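Local coordinates for protein similar to N-acetyltransferase (PDB 4MBU) that probably transfers an acetyl group from acetyl-coenzyme A to an amine, as a member of the Gcn5-related N-acetyltransferase (GNAT) family, at residues A[6-11]-A[55-60]; A[15-20]-A[34-39]; A[65-70]-A[86-91]. One frame throughout, in Å; residues are numbered along the deposited sequence.

Interaction 1: residues A[6-11]-A[55-60]; sequences RCAKKE and IFVFEE. With CD (cadmium ion), chain E; CD (cadmium ion), chain C.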
ATOM      1  N   ARG A   6      13.978   2.242  28.945  1.00 14.94           N
ATOM      2  CA  ARG A   6      15.395   2.463  29.260  1.00 12.74           C
ATOM      3  C   ARG A   6      16.267   1.720  28.266  1.00 17.94           C
ATOM      4  O   ARG A   6      15.780   0.860  27.549  1.00 12.20           O
ATOM      5  CB  ARG A   6      15.717   1.986  30.679  1.00 14.26           C
ATOM      6  CG  ARG A   6      15.330   0.522  30.972  1.00 15.20           C
ATOM      7  CD  ARG A   6      15.904   0.047  32.310  1.00 12.82           C
ATOM      8  NE  ARG A   6      15.587  -1.353  32.626  1.00 14.34           N
ATOM      9  CZ  ARG A   6      16.190  -2.403  32.073  1.00 14.53           C
ATOM     10  NH1 ARG A   6      17.137  -2.213  31.162  1.00 14.45           N
ATOM     11  NH2 ARG A   6      15.849  -3.645  32.422  1.00 14.31           N
ATOM     12  N   CYS A   7      17.554   2.044  28.216  1.00 19.07           N
ATOM     13  CA  CYS A   7      18.471   1.234  27.434  1.00 19.43           C
ATOM     14  C   CYS A   7      18.551  -0.173  28.015  1.00 20.07           C
ATOM     15  O   CYS A   7      18.468  -0.367  29.234  1.00 15.53           O
ATOM     16  CB  CYS A   7      19.859   1.869  27.397  1.00 16.12           C
ATOM     17  SG  CYS A   7      19.836   3.421  26.529  1.00 20.03           S
ATOM     18  N   ALA A   8      18.716  -1.154  27.133  1.00 18.85           N
ATOM     19  CA  ALA A   8      18.785  -2.541  27.556  1.00 17.96           C
ATOM     20  C   ALA A   8      20.127  -2.793  28.219  1.00 22.30           C
ATOM     21  O   ALA A   8      21.117  -2.114  27.914  1.00 21.05           O
ATOM     22  CB  ALA A   8      18.612  -3.460  26.368  1.00  9.17           C
ATOM     23  N   LYS A   9      20.152  -3.792  29.099  1.00 21.22           N
ATOM     24  CA  LYS A   9      21.366  -4.244  29.769  1.00 25.47           C
ATOM     25  C   LYS A   9      21.488  -5.765  29.582  1.00 25.20           C
ATOM     26  O   LYS A   9      20.527  -6.415  29.155  1.00 17.47           O
ATOM     27  CB  LYS A   9      21.291  -3.905  31.262  1.00 29.72           C
ATOM     28  CG  LYS A   9      20.940  -2.451  31.586  1.00 30.63           C
ATOM     29  CD  LYS A   9      22.170  -1.544  31.580  1.00 27.72           C
ATOM     30  CE  LYS A   9      23.047  -1.760  32.808  1.00 26.79           C
ATOM     31  NZ  LYS A   9      22.364  -1.432  34.092  1.00 29.15           N
ATOM     32  N   LYS A  10      22.647  -6.334  29.914  1.00 27.28           N
ATOM     33  CA  LYS A  10      22.869  -7.776  29.751  1.00 28.11           C
ATOM     34  C   LYS A  10      21.804  -8.616  30.464  1.00 26.10           C
ATOM     35  O   LYS A  10      21.308  -9.615  29.933  1.00 24.28           O
ATOM     36  CB  LYS A  10      24.262  -8.161  30.257  1.00 35.27           C
ATOM     37  CG  LYS A  10      25.401  -7.854  29.302  1.00 43.21           C
ATOM     38  CD  LYS A  10      26.750  -8.211  29.933  1.00 50.33           C
ATOM     39  CE  LYS A  10      27.926  -7.939  28.983  1.00 53.08           C
ATOM     40  NZ  LYS A  10      28.180  -6.486  28.715  1.00 51.54           N
ATOM     41  N   GLU A  11      21.437  -8.183  31.665  1.00 28.88           N
ATOM     42  CA  GLU A  11      20.435  -8.877  32.472  1.00 31.96           C
ATOM     43  C   GLU A  11      19.046  -8.902  31.824  1.00 32.46           C
ATOM     44  O   GLU A  11      18.148  -9.596  32.307  1.00 36.33           O
ATOM     45  CB  GLU A  11      20.346  -8.272  33.883  1.00 34.84           C
ATOM     46  CG  GLU A  11      20.954  -6.874  34.033  1.00 41.34           C
ATOM     47  CD  GLU A  11      22.476  -6.890  34.125  1.00 43.32           C
ATOM     48  OE1 GLU A  11      23.114  -5.952  33.598  1.00 38.26           O
ATOM     49  OE2 GLU A  11      23.034  -7.838  34.728  1.00 44.89           O
ATOM     50  N   ILE A  55      19.779  -0.073  22.017  1.00 13.07           N
ATOM     51  CA  ILE A  55      18.779  -1.094  22.281  1.00 15.18           C
ATOM     52  C   ILE A  55      17.951  -0.554  23.435  1.00 15.39           C
ATOM     53  O   ILE A  55      18.492  -0.248  24.499  1.00 12.75           O
ATOM     54  CB  ILE A  55      19.411  -2.429  22.718  1.00 14.29           C
ATOM     55  CG1 ILE A  55      20.519  -2.846  21.753  1.00 16.93           C
ATOM     56  CG2 ILE A  55      18.336  -3.520  22.800  1.00 14.62           C
ATOM     57  CD1 ILE A  55      21.386  -3.988  22.261  1.00 18.60           C
ATOM     58  N   PHE A  56      16.649  -0.417  23.228  1.00  9.30           N
ATOM     59  CA  PHE A  56      15.776   0.060  24.288  1.00 12.34           C
ATOM     60  C   PHE A  56      14.835  -1.059  24.684  1.00 12.60           C
ATOM     61  O   PHE A  56      14.456  -1.876  23.853  1.00  8.83           O
ATOM     62  CB  PHE A  56      14.978   1.280  23.820  1.00 12.92           C
ATOM     63  CG  PHE A  56      15.841   2.439  23.414  1.00 17.57           C
ATOM     64  CD1 PHE A  56      16.550   3.161  24.371  1.00 12.25           C
ATOM     65  CD2 PHE A  56      15.945   2.807  22.079  1.00 14.20           C
ATOM     66  CE1 PHE A  56      17.344   4.232  24.001  1.00 15.50           C
ATOM     67  CE2 PHE A  56      16.744   3.873  21.699  1.00 18.75           C
ATOM     68  CZ  PHE A  56      17.442   4.589  22.663  1.00 17.66           C
ATOM     69  N   VAL A  57      14.487  -1.103  25.961  1.00 10.63           N
ATOM     70  CA  VAL A  57      13.453  -1.995  26.452  1.00 14.98           C
ATOM     71  C   VAL A  57      12.362  -1.179  27.132  1.00 18.78           C
ATOM     72  O   VAL A  57      12.617  -0.114  27.725  1.00 21.18           O
ATOM     73  CB  VAL A  57      13.994  -3.068  27.438  1.00 15.51           C
ATOM     74  CG1 VAL A  57      14.975  -3.994  26.739  1.00 12.75           C
ATOM     75  CG2 VAL A  57      14.642  -2.411  28.652  1.00 15.37           C
ATOM     76  N   PHE A  58      11.143  -1.683  27.001  1.00 10.61           N
ATOM     77  CA  PHE A  58      10.020  -1.249  27.800  1.00 10.10           C
ATOM     78  C   PHE A  58       9.885  -2.276  28.895  1.00 15.68           C
ATOM     79  O   PHE A  58       9.670  -3.498  28.624  1.00 17.39           O
ATOM     80  CB  PHE A  58       8.732  -1.228  26.987  1.00 11.56           C
ATOM     81  CG  PHE A  58       7.538  -0.807  27.777  1.00 14.46           C
ATOM     82  CD1 PHE A  58       7.105   0.508  27.747  1.00 13.23           C
ATOM     83  CD2 PHE A  58       6.845  -1.722  28.555  1.00 16.00           C
ATOM     84  CE1 PHE A  58       6.006   0.903  28.479  1.00 19.02           C
ATOM     85  CE2 PHE A  58       5.743  -1.335  29.294  1.00 17.02           C
ATOM     86  CZ  PHE A  58       5.321  -0.018  29.254  1.00 21.61           C
ATOM     87  N   GLU A  59      10.000  -1.757  30.118  1.00 17.49           N
ATOM     88  CA  GLU A  59       9.955  -2.535  31.346  1.00 23.43           C
ATOM     89  C   GLU A  59       8.799  -2.053  32.221  1.00 23.07           C
ATOM     90  O   GLU A  59       8.606  -0.846  32.405  1.00 26.07           O
ATOM     91  CB  GLU A  59      11.286  -2.394  32.093  1.00 24.01           C
ATOM     92  CG  GLU A  59      11.341  -3.076  33.452  1.00 31.63           C
ATOM     93  CD  GLU A  59      12.672  -2.859  34.167  1.00 38.74           C
ATOM     94  OE1 GLU A  59      12.899  -1.747  34.686  1.00 39.83           O
ATOM     95  OE2 GLU A  59      13.497  -3.796  34.206  1.00 44.67           O
ATOM     96  N   GLU A  60       8.021  -3.000  32.741  1.00 22.11           N
ATOM     97  CA  GLU A  60       6.908  -2.676  33.636  1.00 25.89           C
ATOM     98  C   GLU A  60       6.770  -3.713  34.749  1.00 23.76           C
ATOM     99  O   GLU A  60       6.759  -4.915  34.477  1.00 23.81           O
ATOM    100  CB  GLU A  60       5.598  -2.577  32.859  1.00 27.89           C
ATOM    101  CG  GLU A  60       4.394  -2.214  33.707  1.00 32.92           C
ATOM    102  CD  GLU A  60       3.115  -2.134  32.888  1.00 36.55           C
ATOM    103  OE1 GLU A  60       2.704  -1.009  32.533  1.00 35.29           O
ATOM    104  OE2 GLU A  60       2.524  -3.198  32.600  1.00 41.10           O
TER
HETATM  105 CD    CD E 203      20.286   4.963  28.739  1.00 22.46          CD
HETATM  106 CD    CD C 201      22.585   3.572  26.651  1.00 31.30          CD
HETATM  107  O   HOH W   1      22.924   1.025  26.298  1.00 38.64           O
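Arg6 pairs with Val57 through two backbone hydrogen bonds, Arg6 N to Val57 O at 3.0 Å and Val57 N to Arg6 O at 2.8 Å. Its side chain then turns along the same face of the sheet as Val57. CG sits between the backbone N and the carbonyl carbon (chi1 55°), and the chain runs extended from there to NE. This lays the guanidinium over the methyl Val57 CG2, which meets one face off centre, 3.5 Å from Arg6 NH1. The edge of the group serves Glu59. Arg6 NH2 makes a salt bridge to Glu59 OE2 at 3.0 Å, and NE adds a weak bond to OE1. The guanidinium and carboxylate planes are 71° apart, and OE2 is met from above the carboxylate plane. Arg6 NH1 bonds back to Cys7 O, and NH2 has a second acidic partner in Asp12. Together these bonds probably hold the guanidinium in one orientation.

The two strands are the antiparallel pair at the 3-7 end of the GNAT sheet, where 3-7 is the outermost strand within the chain. Cys7 forms a non-hydrogen-bonded pair with Phe56. Cys7 SG lies 3.6 Å from Phe56 CE1, oblique to the ring. Cys7 SG also binds the cadmium ion of chain E at 2.7 Å and that of chain C at 2.8 Å. The chain C ion carries a water ligand as well.

At Ala8 the strand has ended, yet Ala8 N still bonds Ile55 O at 2.8 Å. Ala8 CB packs against Ile55 CG2 and Val57 CG1.

Interaction 2: residues A[15-20]-A[34-39]; sequences AILAIY and KPQTID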
ATOM      1  N   ALA A  15      15.008 -12.252  28.754  1.00 18.20           N
ATOM      2  CA  ALA A  15      13.651 -11.784  28.456  1.00 15.88           C
ATOM      3  C   ALA A  15      13.577 -11.456  26.974  1.00 13.83           C
ATOM      4  O   ALA A  15      12.686 -11.932  26.253  1.00 18.24           O
ATOM      5  CB  ALA A  15      13.319 -10.560  29.290  1.00 17.23           C
ATOM      6  N   ILE A  16      14.572 -10.704  26.506  1.00 16.85           N
ATOM      7  CA  ILE A  16      14.607 -10.294  25.105  1.00 19.99           C
ATOM      8  C   ILE A  16      14.567 -11.550  24.246  1.00 20.09           C
ATOM      9  O   ILE A  16      13.733 -11.661  23.332  1.00 18.16           O
ATOM     10  CB  ILE A  16      15.836  -9.394  24.793  1.00 18.13           C
ATOM     11  CG1 ILE A  16      15.573  -7.970  25.309  1.00 15.37           C
ATOM     12  CG2 ILE A  16      16.142  -9.367  23.295  1.00 15.45           C
ATOM     13  CD1 ILE A  16      16.803  -7.066  25.352  1.00 10.57           C
ATOM     14  N   LEU A  17      15.396 -12.532  24.599  1.00 22.97           N
ATOM     15  CA  LEU A  17      15.478 -13.751  23.795  1.00 22.89           C
ATOM     16  C   LEU A  17      14.090 -14.365  23.654  1.00 23.99           C
ATOM     17  O   LEU A  17      13.646 -14.660  22.536  1.00 25.98           O
ATOM     18  CB  LEU A  17      16.464 -14.752  24.404  1.00 23.46           C
ATOM     19  CG  LEU A  17      16.693 -16.053  23.621  1.00 22.94           C
ATOM     20  CD1 LEU A  17      17.283 -15.773  22.270  1.00 18.66           C
ATOM     21  CD2 LEU A  17      17.591 -17.002  24.389  1.00 24.44           C
ATOM     22  N   ALA A  18      13.376 -14.475  24.774  1.00 25.23           N
ATOM     23  CA  ALA A  18      12.091 -15.164  24.757  1.00 26.33           C
ATOM     24  C   ALA A  18      11.193 -14.466  23.758  1.00 22.22           C
ATOM     25  O   ALA A  18      10.630 -15.108  22.852  1.00 25.64           O
ATOM     26  CB  ALA A  18      11.460 -15.172  26.141  1.00 24.58           C
ATOM     27  N   ILE A  19      11.127 -13.140  23.881  1.00 17.78           N
ATOM     28  CA  ILE A  19      10.235 -12.356  23.039  1.00 17.57           C
ATOM     29  C   ILE A  19      10.575 -12.659  21.577  1.00 19.08           C
ATOM     30  O   ILE A  19       9.701 -13.053  20.793  1.00 18.38           O
ATOM     31  CB  ILE A  19      10.358 -10.838  23.342  1.00 14.85           C
ATOM     32  CG1 ILE A  19       9.943 -10.540  24.786  1.00 12.67           C
ATOM     33  CG2 ILE A  19       9.508 -10.024  22.388  1.00 14.06           C
ATOM     34  CD1 ILE A  19      10.095  -9.052  25.165  1.00 13.16           C
ATOM     35  N   TYR A  20      11.867 -12.573  21.252  1.00 20.33           N
ATOM     36  CA  TYR A  20      12.326 -12.744  19.879  1.00 18.38           C
ATOM     37  C   TYR A  20      11.936 -14.129  19.411  1.00 16.32           C
ATOM     38  O   TYR A  20      11.351 -14.281  18.338  1.00 17.92           O
ATOM     39  CB  TYR A  20      13.840 -12.561  19.797  1.00 12.53           C
ATOM     40  CG  TYR A  20      14.417 -12.459  18.394  1.00 13.88           C
ATOM     41  CD1 TYR A  20      14.201 -11.332  17.607  1.00 13.99           C
ATOM     42  CD2 TYR A  20      15.229 -13.467  17.882  1.00 14.63           C
ATOM     43  CE1 TYR A  20      14.767 -11.226  16.335  1.00 15.23           C
ATOM     44  CE2 TYR A  20      15.796 -13.374  16.629  1.00 16.13           C
ATOM     45  CZ  TYR A  20      15.559 -12.253  15.857  1.00 18.64           C
ATOM     46  OH  TYR A  20      16.130 -12.170  14.611  1.00 20.19           O
ATOM     47  N   LYS A  34      14.465 -21.018  12.809  1.00 20.99           N
ATOM     48  CA  LYS A  34      14.926 -21.649  14.049  1.00 23.07           C
ATOM     49  C   LYS A  34      15.073 -20.653  15.194  1.00 22.51           C
ATOM     50  O   LYS A  34      15.553 -19.533  14.985  1.00 20.68           O
ATOM     51  CB  LYS A  34      16.288 -22.317  13.827  1.00 27.90           C
ATOM     52  CG  LYS A  34      16.269 -23.553  12.933  1.00 34.72           C
ATOM     53  CD  LYS A  34      17.697 -24.020  12.638  1.00 43.46           C
ATOM     54  CE  LYS A  34      17.744 -25.163  11.617  1.00 48.21           C
ATOM     55  NZ  LYS A  34      17.354 -26.490  12.186  1.00 48.80           N
ATOM     56  N   PRO A  35      14.692 -21.069  16.414  1.00 24.84           N
ATOM     57  CA  PRO A  35      14.865 -20.216  17.596  1.00 24.92           C
ATOM     58  C   PRO A  35      16.329 -19.817  17.754  1.00 27.37           C
ATOM     59  O   PRO A  35      17.223 -20.610  17.436  1.00 26.43           O
ATOM     60  CB  PRO A  35      14.445 -21.125  18.752  1.00 26.38           C
ATOM     61  CG  PRO A  35      13.534 -22.133  18.132  1.00 27.43           C
ATOM     62  CD  PRO A  35      14.077 -22.367  16.750  1.00 27.71           C
ATOM     63  N   GLN A  36      16.562 -18.591  18.209  1.00 27.06           N
ATOM     64  CA  GLN A  36      17.905 -18.082  18.443  1.00 27.89           C
ATOM     65  C   GLN A  36      18.398 -18.618  19.786  1.00 29.48           C
ATOM     66  O   GLN A  36      17.597 -18.891  20.683  1.00 29.04           O
ATOM     67  CB  GLN A  36      17.869 -16.551  18.473  1.00 33.42           C
ATOM     68  CG  GLN A  36      19.229 -15.867  18.545  1.00 33.92           C
ATOM     69  CD  GLN A  36      19.121 -14.352  18.556  1.00 34.08           C
ATOM     70  OE1 GLN A  36      18.350 -13.779  19.329  1.00 34.96           O
ATOM     71  NE2 GLN A  36      19.895 -13.695  17.696  1.00 31.67           N
ATOM     72  N   THR A  37      19.709 -18.780  19.924  1.00 28.12           N
ATOM     73  CA  THR A  37      20.290 -19.238  21.188  1.00 33.37           C
ATOM     74  C   THR A  37      20.713 -18.047  22.047  1.00 35.07           C
ATOM     75  O   THR A  37      20.825 -16.921  21.555  1.00 34.80           O
ATOM     76  CB  THR A  37      21.505 -20.158  20.965  1.00 31.93           C
ATOM     77  OG1 THR A  37      22.562 -19.413  20.348  1.00 33.87           O
ATOM     78  CG2 THR A  37      21.131 -21.348  20.084  1.00 30.40           C
ATOM     79  N   ILE A  38      20.961 -18.294  23.328  1.00 31.30           N
ATOM     80  CA  ILE A  38      21.345 -17.210  24.228  1.00 32.84           C
ATOM     81  C   ILE A  38      22.737 -16.639  23.902  1.00 32.84           C
ATOM     82  O   ILE A  38      22.978 -15.440  24.076  1.00 30.63           O
ATOM     83  CB  ILE A  38      21.218 -17.639  25.709  1.00 38.19           C
ATOM     84  CG1 ILE A  38      21.623 -16.499  26.654  1.00 35.67           C
ATOM     85  CG2 ILE A  38      22.014 -18.921  25.963  1.00 39.72           C
ATOM     86  CD1 ILE A  38      20.671 -15.312  26.616  1.00 30.46           C
ATOM     87  N   ASP A  39      23.635 -17.483  23.398  1.00 33.49           N
ATOM     88  CA  ASP A  39      24.965 -17.025  22.991  1.00 37.42           C
ATOM     89  C   ASP A  39      24.901 -16.118  21.761  1.00 32.61           C
ATOM     90  O   ASP A  39      25.639 -15.134  21.660  1.00 29.59           O
ATOM     91  CB  ASP A  39      25.891 -18.213  22.700  1.00 45.64           C
ATOM     92  CG  ASP A  39      26.147 -19.077  23.925  1.00 52.64           C
ATOM     93  OD1 ASP A  39      25.879 -18.618  25.057  1.00 54.42           O
ATOM     94  OD2 ASP A  39      26.627 -20.220  23.745  1.00 54.49           O
TER
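Leu17 and Tyr20, one turn apart on helix 13-26, meet Gln36 and Ile38 without any hydrogen bond between the two segments. The methyls of Leu17 divide the work. Leu17 CD1 lies 3.5 Å from Gln36 O and also touches Gln36 OE1. Leu17 CD2 reaches the start of helix 38-50, at 3.9 Å from Ile38 CB. With Leu17 CG anti to the backbone N (chi1 -177°), both methyls are carried across to the other segment.

Gln36 is extended, and its amide comes to the Tyr20 ring. Gln36 OE1 is 3.5 Å from Tyr20 CD2, approaching obliquely. The amide and ring planes are 29° apart, while the two side chains cross at about a right angle.

Further out, Arg41 positions the amide: its NE donates to Gln36 OE1, and it makes a cation-pi contact with Tyr20. Asn21 OD1 accepts from Gln36 N. Tyr20 also packs edge-to-face on Tyr88 and touches Trp76 of the second subunit.

The contact is a surface packing between the first two helices of the GNAT fold. Thr37 is the N-cap of helix 38-50. Its side chain caps a backbone N, and Thr37 N donates to Glu40 OE1, in the manner of a capping box.

Interaction 3: residues A[65-70]-A[86-91]; sequences LGFATF and SIYVDA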
ATOM      1  N   LEU A  65       8.775  -6.091  28.756  1.00 13.21           N
ATOM      2  CA  LEU A  65       7.632  -6.445  27.916  1.00 14.34           C
ATOM      3  C   LEU A  65       7.869  -6.082  26.462  1.00 18.37           C
ATOM      4  O   LEU A  65       7.063  -6.428  25.589  1.00 12.15           O
ATOM      5  CB  LEU A  65       6.352  -5.764  28.414  1.00 14.78           C
ATOM      6  CG  LEU A  65       5.977  -6.052  29.875  1.00 20.41           C
ATOM      7  CD1 LEU A  65       4.649  -5.396  30.243  1.00 24.02           C
ATOM      8  CD2 LEU A  65       5.926  -7.553  30.154  1.00 17.61           C
ATOM      9  N   GLY A  66       8.948  -5.355  26.186  1.00 16.16           N
ATOM     10  CA  GLY A  66       9.243  -5.103  24.782  1.00 17.41           C
ATOM     11  C   GLY A  66      10.651  -4.611  24.566  1.00 16.30           C
ATOM     12  O   GLY A  66      11.282  -4.138  25.513  1.00 15.17           O
ATOM     13  N   PHE A  67      11.152  -4.722  23.338  1.00 12.93           N
ATOM     14  CA  PHE A  67      12.463  -4.150  23.015  1.00 11.32           C
ATOM     15  C   PHE A  67      12.514  -3.633  21.588  1.00 14.00           C
ATOM     16  O   PHE A  67      11.642  -3.949  20.784  1.00 12.32           O
ATOM     17  CB  PHE A  67      13.608  -5.126  23.319  1.00 13.55           C
ATOM     18  CG  PHE A  67      13.829  -6.171  22.267  1.00 13.63           C
ATOM     19  CD1 PHE A  67      13.085  -7.346  22.267  1.00 13.45           C
ATOM     20  CD2 PHE A  67      14.819  -5.999  21.299  1.00 13.79           C
ATOM     21  CE1 PHE A  67      13.308  -8.330  21.291  1.00 15.78           C
ATOM     22  CE2 PHE A  67      15.049  -6.975  20.330  1.00 16.37           C
ATOM     23  CZ  PHE A  67      14.290  -8.139  20.322  1.00 13.12           C
ATOM     24  N   ALA A  68      13.518  -2.808  21.295  1.00 13.01           N
ATOM     25  CA  ALA A  68      13.614  -2.127  20.003  1.00 11.35           C
ATOM     26  C   ALA A  68      15.029  -1.673  19.725  1.00 16.70           C
ATOM     27  O   ALA A  68      15.767  -1.294  20.635  1.00 13.95           O
ATOM     28  CB  ALA A  68      12.680  -0.937  19.956  1.00 11.12           C
ATOM     29  N   THR A  69      15.409  -1.694  18.453  1.00 14.09           N
ATOM     30  CA  THR A  69      16.751  -1.287  18.102  1.00 14.53           C
ATOM     31  C   THR A  69      16.810  -0.732  16.683  1.00 15.83           C
ATOM     32  O   THR A  69      15.863  -0.885  15.908  1.00 14.14           O
ATOM     33  CB  THR A  69      17.749  -2.471  18.269  1.00 17.63           C
ATOM     34  OG1 THR A  69      19.087  -2.011  18.050  1.00 18.61           O
ATOM     35  CG2 THR A  69      17.438  -3.590  17.278  1.00 16.21           C
ATOM     36  N   PHE A  70      17.904  -0.051  16.348  1.00  7.02           N
ATOM     37  CA  PHE A  70      18.162   0.226  14.935  1.00 12.87           C
ATOM     38  C   PHE A  70      19.605  -0.059  14.541  1.00 16.22           C
ATOM     39  O   PHE A  70      20.472  -0.218  15.405  1.00 14.78           O
ATOM     40  CB  PHE A  70      17.659   1.612  14.481  1.00 11.59           C
ATOM     41  CG  PHE A  70      18.403   2.801  15.075  1.00 12.56           C
ATOM     42  CD1 PHE A  70      17.717   3.755  15.813  1.00 11.70           C
ATOM     43  CD2 PHE A  70      19.762   2.998  14.842  1.00  9.46           C
ATOM     44  CE1 PHE A  70      18.378   4.867  16.327  1.00 12.46           C
ATOM     45  CE2 PHE A  70      20.430   4.102  15.373  1.00  9.59           C
ATOM     46  CZ  PHE A  70      19.737   5.036  16.109  1.00 10.03           C
ATOM     47  N   SER A  86      13.821  -2.095  14.244  1.00  8.34           N
ATOM     48  CA  SER A  86      12.880  -3.168  14.537  1.00 13.35           C
ATOM     49  C   SER A  86      12.370  -3.066  15.968  1.00 13.69           C
ATOM     50  O   SER A  86      13.076  -2.591  16.874  1.00 12.51           O
ATOM     51  CB  SER A  86      13.485  -4.545  14.239  1.00 19.13           C
ATOM     52  OG  SER A  86      14.828  -4.625  14.650  1.00 25.86           O
ATOM     53  N   ILE A  87      11.124  -3.488  16.151  1.00 12.14           N
ATOM     54  CA  ILE A  87      10.433  -3.398  17.429  1.00 13.05           C
ATOM     55  C   ILE A  87       9.717  -4.718  17.682  1.00 16.99           C
ATOM     56  O   ILE A  87       9.054  -5.245  16.793  1.00 12.28           O
ATOM     57  CB  ILE A  87       9.368  -2.291  17.415  1.00 13.82           C
ATOM     58  CG1 ILE A  87       9.992  -0.915  17.167  1.00 14.56           C
ATOM     59  CG2 ILE A  87       8.566  -2.275  18.724  1.00 10.09           C
ATOM     60  CD1 ILE A  87       8.950   0.135  16.793  1.00 10.77           C
ATOM     61  N   TYR A  88       9.847  -5.243  18.895  1.00 15.99           N
ATOM     62  CA  TYR A  88       9.176  -6.480  19.274  1.00 14.25           C
ATOM     63  C   TYR A  88       8.500  -6.308  20.625  1.00 17.41           C
ATOM     64  O   TYR A  88       9.113  -5.834  21.578  1.00 20.03           O
ATOM     65  CB  TYR A  88      10.180  -7.628  19.328  1.00  8.48           C
ATOM     66  CG  TYR A  88      10.909  -7.856  18.029  1.00 13.18           C
ATOM     67  CD1 TYR A  88      10.343  -8.619  17.024  1.00 16.53           C
ATOM     68  CD2 TYR A  88      12.159  -7.301  17.808  1.00 14.22           C
ATOM     69  CE1 TYR A  88      10.994  -8.834  15.848  1.00 14.54           C
ATOM     70  CE2 TYR A  88      12.826  -7.509  16.629  1.00 13.62           C
ATOM     71  CZ  TYR A  88      12.229  -8.278  15.652  1.00 17.31           C
ATOM     72  OH  TYR A  88      12.865  -8.498  14.462  1.00 22.36           O
ATOM     73  N   VAL A  89       7.227  -6.674  20.691  1.00 19.47           N
ATOM     74  CA  VAL A  89       6.442  -6.549  21.915  1.00 18.92           C
ATOM     75  C   VAL A  89       5.960  -7.934  22.321  1.00 18.06           C
ATOM     76  O   VAL A  89       5.503  -8.707  21.469  1.00 12.79           O
ATOM     77  CB  VAL A  89       5.211  -5.633  21.709  1.00 19.14           C
ATOM     78  CG1 VAL A  89       4.318  -5.661  22.936  1.00 16.34           C
ATOM     79  CG2 VAL A  89       5.647  -4.200  21.405  1.00 18.69           C
ATOM     80  N   ASP A  90       6.087  -8.259  23.604  1.00 22.70           N
ATOM     81  CA  ASP A  90       5.588  -9.534  24.116  1.00 25.50           C
ATOM     82  C   ASP A  90       4.108  -9.691  23.754  1.00 19.38           C
ATOM     83  O   ASP A  90       3.342  -8.725  23.807  1.00 15.42           O
ATOM     84  CB  ASP A  90       5.789  -9.619  25.630  1.00 29.02           C
ATOM     85  CG  ASP A  90       5.526 -11.013  26.178  1.00 36.14           C
ATOM     86  OD1 ASP A  90       4.346 -11.368  26.374  1.00 33.92           O
ATOM     87  OD2 ASP A  90       6.499 -11.757  26.418  1.00 43.40           O
ATOM     88  N   ALA A  91       3.719 -10.901  23.356  1.00 18.47           N
ATOM     89  CA  ALA A  91       2.348 -11.147  22.903  1.00 23.51           C
ATOM     90  C   ALA A  91       1.324 -11.044  24.037  1.00 22.46           C
ATOM     91  O   ALA A  91       0.135 -10.852  23.794  1.00 26.87           O
ATOM     92  CB  ALA A  91       2.253 -12.501  22.191  1.00 25.16           C
TER
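Strands 63-72 and 82-89 form a beta hairpin in the middle of the GNAT sheet, and this contact is their antiparallel pairing. The axes of 65-70 and 86-89 approach to 4.8 Å and are antiparallel (174°). Phe67 with Tyr88 and Thr69 with Ser86 are hydrogen-bonded pairs. Each has two backbone bonds, among them Tyr88 N to Phe67 O at 2.9 Å and Ser86 N to Thr69 O at 2.9 Å. Gly66 with Val89 and Ala68 with Ile87 are the non-hydrogen-bonded pairs. One more bond, Asp90 N to Leu65 O at 2.9 Å, continues the ladder just past the end of strand 82-89. Next to it, Leu65 and Gly66 both face Phe58 of the neighbouring strand, a classic beta bulge.

On the face of Ala68 and Ile87, Ala68 CB packs on Ile87 CG1 at 3.9 Å, and helix 98-112 lies over both through Leu106. On the other face, helix 13-26 packs on Phe67 and Tyr88, where Phe67 meets Ile16 and Tyr88 meets Ile19. Thr69 CG2 approaches Ser86 OG on this face. Thr69 OG1 is hydrogen-bonded to Pro54 O and Lys48 NZ.

The rings of Phe67 and Tyr88 run alongside each other, near parallel but displaced, with little overlap. Their planes are 29° apart and their centroids 5.2 Å. Tyr88 CG is anti to its carbonyl carbon (chi1 -58°), which sends the ring alongside Phe67. The closest touch between the two side chains is Phe67 CZ to Tyr88 CD2, at 3.4 Å.

How the interactions relate
Interactions 1 and 3 lie in one sheet, their centres about 10 Å apart. Strands 55-60 and 63-72 are neighbours there, and Phe58 O to Leu65 N at 2.7 Å is a probable hydrogen bond between the two contacts. Interaction 2 belongs to the helices on the Phe67/Tyr88 face of this sheet. Ile16 joins it to both others: its CD1 lies 3.8 Å from Val57 CG1 of interaction 1, and its CG2 lies 3.6 Å from Phe67 CE1 of interaction 3. Cadmium binds Cys7 in interaction 1. A bound cadmium also lies about 4 Å from the Ser86 side chain. As in other GNAT enzymes, strand 82-89 of interaction 3 probably leads to the cofactor-binding loop before helix 98-112.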